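Local structure of DNA primase (Aquifex aeolicus, 2AU3) at residues Asp6-Glu9 with Leu10-Ile14; Asp76-Tyr79 with Phe80-Ala83. The protein probably synthesises the short RNA primers that DNA polymerase extends during DNA replication, as a zinc-binding RNA polymerase of the DnaG family. All blocks are in the same frame, centred on the assembly; numbering follows the deposited sequence.

Interaction 1 of 2, residues Asp6-Glu9 with Leu10-Ile14; sequences DIDE and LRREI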
loop_
_atom_site.group_PDB
_atom_site.type_symbol
_atom_site.label_atom_id
_atom_site.label_comp_id
_atom_site.label_asym_id
_atom_site.label_seq_id
_atom_site.Cartn_x
_atom_site.Cartn_y
_atom_site.Cartn_z
ATOM N N ASP A 6 -26.374 -12.300 -0.304
ATOM C CA ASP A 6 -27.280 -11.170 -0.550
ATOM C C ASP A 6 -26.529 -9.865 -0.759
ATOM O O ASP A 6 -26.877 -9.068 -1.640
ATOM C CB ASP A 6 -28.254 -10.980 0.612
ATOM C CG ASP A 6 -29.222 -12.134 0.766
ATOM O OD1 ASP A 6 -29.268 -12.994 -0.135
ATOM O OD2 ASP A 6 -29.978 -12.260 1.768
ATOM N N ILE A 7 -25.514 -9.643 0.078
ATOM C CA ILE A 7 -24.781 -8.397 0.092
ATOM C C ILE A 7 -23.908 -8.217 -1.160
ATOM O O ILE A 7 -23.816 -7.122 -1.699
ATOM C CB ILE A 7 -23.933 -8.274 1.396
ATOM C CG1 ILE A 7 -23.444 -6.848 1.576
ATOM C CG2 ILE A 7 -22.786 -9.254 1.401
ATOM C CD1 ILE A 7 -24.555 -5.912 1.961
ATOM N N ASP A 8 -23.267 -9.290 -1.607
ATOM C CA ASP A 8 -22.484 -9.236 -2.829
ATOM C C ASP A 8 -23.432 -9.000 -4.030
ATOM O O ASP A 8 -23.165 -8.168 -4.900
ATOM C CB ASP A 8 -21.706 -10.548 -2.989
ATOM C CG ASP A 8 -20.848 -10.585 -4.249
ATOM O OD1 ASP A 8 -20.068 -9.625 -4.508
ATOM O OD2 ASP A 8 -20.871 -11.563 -5.031
ATOM N N GLU A 9 -24.541 -9.728 -4.049
ATOM C CA GLU A 9 -25.561 -9.558 -5.080
ATOM C C GLU A 9 -26.130 -8.141 -5.056
ATOM O O GLU A 9 -26.351 -7.532 -6.095
ATOM C CB GLU A 9 -26.677 -10.612 -4.894
ATOM C CG GLU A 9 -26.237 -12.036 -5.212
ATOM C CD GLU A 9 -25.690 -12.210 -6.639
ATOM O OE1 GLU A 9 -26.351 -11.747 -7.623
ATOM O OE2 GLU A 9 -24.623 -12.854 -6.788
ATOM N N LEU A 10 -26.342 -7.599 -3.865
ATOM C CA LEU A 10 -26.794 -6.212 -3.761
ATOM C C LEU A 10 -25.759 -5.280 -4.357
ATOM O O LEU A 10 -26.091 -4.404 -5.145
ATOM C CB LEU A 10 -27.073 -5.819 -2.310
ATOM C CG LEU A 10 -27.460 -4.357 -2.081
ATOM C CD1 LEU A 10 -28.661 -3.933 -2.951
ATOM C CD2 LEU A 10 -27.714 -4.060 -0.599
ATOM N N ARG A 11 -24.499 -5.454 -3.972
ATOM C CA ARG A 11 -23.484 -4.531 -4.435
ATOM C C ARG A 11 -23.360 -4.540 -5.958
ATOM O O ARG A 11 -23.210 -3.489 -6.553
ATOM C CB ARG A 11 -22.134 -4.837 -3.831
ATOM C CG ARG A 11 -22.050 -4.600 -2.350
ATOM C CD ARG A 11 -20.970 -5.417 -1.752
ATOM N NE ARG A 11 -20.584 -4.918 -0.452
ATOM C CZ ARG A 11 -20.012 -5.661 0.465
ATOM N NH1 ARG A 11 -19.756 -6.950 0.205
ATOM N NH2 ARG A 11 -19.662 -5.120 1.621
ATOM N N ARG A 12 -23.412 -5.725 -6.563
ATOM C CA ARG A 12 -23.369 -5.848 -8.032
ATOM C C ARG A 12 -24.493 -5.057 -8.737
ATOM O O ARG A 12 -24.265 -4.399 -9.758
ATOM C CB ARG A 12 -23.408 -7.318 -8.464
ATOM C CG ARG A 12 -22.135 -8.135 -8.136
ATOM C CD ARG A 12 -22.372 -9.670 -8.197
ATOM N NE ARG A 12 -21.174 -10.443 -7.853
ATOM C CZ ARG A 12 -20.210 -10.773 -8.714
ATOM N NH1 ARG A 12 -20.290 -10.409 -9.988
ATOM N NH2 ARG A 12 -19.151 -11.471 -8.295
ATOM N N GLU A 13 -25.690 -5.105 -8.168
ATOM C CA GLU A 13 -26.867 -4.466 -8.746
ATOM C C GLU A 13 -26.866 -2.931 -8.629
ATOM O O GLU A 13 -27.457 -2.245 -9.475
ATOM C CB GLU A 13 -28.127 -5.032 -8.085
ATOM C CG GLU A 13 -29.433 -4.498 -8.666
ATOM C CD GLU A 13 -29.832 -5.188 -9.961
ATOM O OE1 GLU A 13 -29.048 -6.036 -10.478
ATOM O OE2 GLU A 13 -30.926 -4.873 -10.471
ATOM N N ILE A 14 -26.232 -2.390 -7.581
ATOM C CA ILE A 14 -26.236 -0.933 -7.368
ATOM C C ILE A 14 -25.295 -0.234 -8.343
ATOM O O ILE A 14 -24.233 -0.760 -8.665
ATOM C CB ILE A 14 -25.804 -0.566 -5.928
ATOM C CG1 ILE A 14 -26.858 -1.005 -4.917
ATOM C CG2 ILE A 14 -25.614 0.918 -5.816
ATOM C CD1 ILE A 14 -26.265 -1.240 -3.534
HETATM O O HOH W 1 -19.302 -8.478 -2.321
#
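Asp-8 and Arg-12 form an i to i+4 salt bridge on one face of the N-terminal helix 6-13, while one residue round, Ile-7 and Arg-11 pack at the same spacing where the helix meets its neighbours. In the salt bridge, Arg-12 NE lies 3.1 Å from Asp-8 OD2, and the N-H points at it almost straight, at 174°. The oxygen sits at the guanidinium edge and in its plane, yet it is met from above the carboxylate plane, the two flat groups standing 85° apart; this is a single-bond bridge rather than a flat, two-pronged one. With chi1 at -180° the Asp-8 carboxylate swings to the far side from the backbone N and reaches along the helix to Arg-12. Its other oxygen, OD1, accepts a hydrogen bond of 2.6 Å from a water, and that water in turn accepts from Arg-11 NH1 at 3.0 Å, so the carboxylate is linked to both arginines. Glu-9 OE2, 4.3 Å from Arg-12 NE but well out of the guanidinium plane, adds only a nearby opposite charge.

Arg-11 runs back along the helix, its chain extended from CG to NE, and lays one guanidinium face on Ile-7: CG1 stands 3.8 Å above the plane, over its centre. None of its N-H groups is used on Ile-7: NH1, besides the water, pairs with Glu-103, and NH2 probably with Tyr-79. Ile-7 CD1 and Leu-10 CD2 pack against helix 79-90. Beneath these side chains the backbone bonds follow the i to i+4 pattern, as from Arg-12 N to Asp-8 O at 3.0 Å. The arrangement is that of an amphipathic alpha-helix, here in the N-terminal zinc-binding region of the primase.

Interaction 2 of 2, residues Asp76-Tyr79 with Phe80-Ala83; sequences DISY and FEAA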
loop_
_atom_site.group_PDB
_atom_site.type_symbol
_atom_site.label_atom_id
_atom_site.label_comp_id
_atom_site.label_asym_id
_atom_site.label_seq_id
_atom_site.Cartn_x
_atom_site.Cartn_y
_atom_site.Cartn_z
ATOM N N ASP A 76 -26.463 8.597 8.700
ATOM C CA ASP A 76 -25.936 8.300 10.038
ATOM C C ASP A 76 -26.465 6.968 10.565
ATOM O O ASP A 76 -27.047 6.900 11.639
ATOM C CB ASP A 76 -26.233 9.437 11.016
ATOM C CG ASP A 76 -25.430 9.320 12.312
ATOM O OD1 ASP A 76 -24.212 9.141 12.232
ATOM O OD2 ASP A 76 -25.935 9.389 13.458
ATOM N N ILE A 77 -26.290 5.925 9.768
ATOM C CA ILE A 77 -26.684 4.561 10.126
ATOM C C ILE A 77 -25.525 3.617 9.812
ATOM O O ILE A 77 -24.521 4.011 9.196
ATOM C CB ILE A 77 -28.008 4.093 9.373
ATOM C CG1 ILE A 77 -27.803 3.993 7.852
ATOM C CG2 ILE A 77 -29.209 4.984 9.716
ATOM C CD1 ILE A 77 -29.151 3.905 7.021
ATOM N N SER A 78 -25.655 2.373 10.241
ATOM C CA SER A 78 -24.595 1.412 10.020
ATOM C C SER A 78 -24.533 1.008 8.546
ATOM O O SER A 78 -25.515 1.118 7.787
ATOM C CB SER A 78 -24.813 0.176 10.888
ATOM O OG SER A 78 -25.784 -0.653 10.290
ATOM N N TYR A 79 -23.378 0.525 8.147
ATOM C CA TYR A 79 -23.204 0.022 6.795
ATOM C C TYR A 79 -24.351 -0.934 6.416
ATOM O O TYR A 79 -25.002 -0.770 5.368
ATOM C CB TYR A 79 -21.836 -0.648 6.674
ATOM C CG TYR A 79 -21.501 -1.076 5.283
ATOM C CD1 TYR A 79 -20.837 -0.216 4.401
ATOM C CD2 TYR A 79 -21.844 -2.344 4.836
ATOM C CE1 TYR A 79 -20.531 -0.621 3.097
ATOM C CE2 TYR A 79 -21.567 -2.748 3.543
ATOM C CZ TYR A 79 -20.904 -1.889 2.681
ATOM O OH TYR A 79 -20.621 -2.322 1.403
ATOM N N PHE A 80 -24.609 -1.923 7.266
ATOM C CA PHE A 80 -25.641 -2.929 6.964
ATOM C C PHE A 80 -27.087 -2.437 7.089
ATOM O O PHE A 80 -27.978 -2.885 6.330
ATOM C CB PHE A 80 -25.404 -4.196 7.773
ATOM C CG PHE A 80 -24.157 -4.936 7.372
ATOM C CD1 PHE A 80 -24.002 -5.408 6.069
ATOM C CD2 PHE A 80 -23.142 -5.167 8.292
ATOM C CE1 PHE A 80 -22.846 -6.090 5.681
ATOM C CE2 PHE A 80 -21.967 -5.840 7.907
ATOM C CZ PHE A 80 -21.841 -6.318 6.607
ATOM N N GLU A 81 -27.318 -1.480 7.983
ATOM C CA GLU A 81 -28.554 -0.694 7.946
ATOM C C GLU A 81 -28.750 0.009 6.586
ATOM O O GLU A 81 -29.840 -0.011 6.010
ATOM C CB GLU A 81 -28.599 0.322 9.105
ATOM C CG GLU A 81 -28.939 -0.291 10.458
ATOM C CD GLU A 81 -28.890 0.707 11.618
ATOM O OE1 GLU A 81 -27.946 1.526 11.704
ATOM O OE2 GLU A 81 -29.803 0.660 12.478
ATOM N N ALA A 82 -27.698 0.643 6.085
ATOM C CA ALA A 82 -27.739 1.296 4.767
ATOM C C ALA A 82 -27.957 0.265 3.676
ATOM O O ALA A 82 -28.694 0.514 2.708
ATOM C CB ALA A 82 -26.436 2.068 4.502
ATOM N N ALA A 83 -27.287 -0.878 3.814
ATOM C CA ALA A 83 -27.486 -1.995 2.892
ATOM C C ALA A 83 -28.971 -2.408 2.800
ATOM O O ALA A 83 -29.498 -2.632 1.707
ATOM C CB ALA A 83 -26.623 -3.152 3.291
#
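Ser-78 and Glu-81 form a capping box at the start of helix 79-90, just after a Schellman motif has ended helix 67-75 at Asp-76. The hydrogen bonds of the box are reciprocal: Glu-81 N donates to Ser-78 OG at 2.9 Å, and Ser-78 N donates to Glu-81 OE1 at 2.8 Å, nearly straight at 176° and on the anti lone pair of that oxygen. Ser-78 OG lies between its backbone N and carbonyl carbon (chi1 79°), which puts it within bonding distance of Glu-81 N. Regular helical bonding follows, from Ala-82 N to Ser-78 O at 2.8 Å.

Van der Waals contact flanks the box. Ile-77 sets CB against Glu-81 OE1 and CB; its CD1 lies on the backbone N and CA of Ala-82, and CG1 makes a looser apolar contact with Ala-82 CB at 4.1 Å. Trimming this residue to an alanine would probably open a gap beside Ala-82, where CG1 and CD1 now pack, with only lesser contacts to Glu-81 lost.

The aromatic pair is T-shaped: Tyr-79 turns its edge to the face of Phe-80, the planes at 89°, and its CD2 stands 3.9 Å from Phe-80 CD1, above the ring and offset toward the rim.

Both contacts are local and partly buried, but they belong to different helices: interaction 1 lies along helix 6-13, whereas interaction 2 caps the start of helix 79-90. The first sets a charged, partly water-linked surface against an apolar inner face; the second combines side-chain capping with an aromatic pair. The two meet where these helices pack together. Ile-7 CD1 lies 3.7 Å from Ala-83 CB and also reaches the Phe-80 ring, while Leu-10 packs against Ala-83. A polar join runs beside this apolar seam: Arg-11 NH2 is 3.0 Å from Tyr-79 OH, probably a hydrogen bond, and the same hydroxyl is hydrogen-bonded to Asp-66.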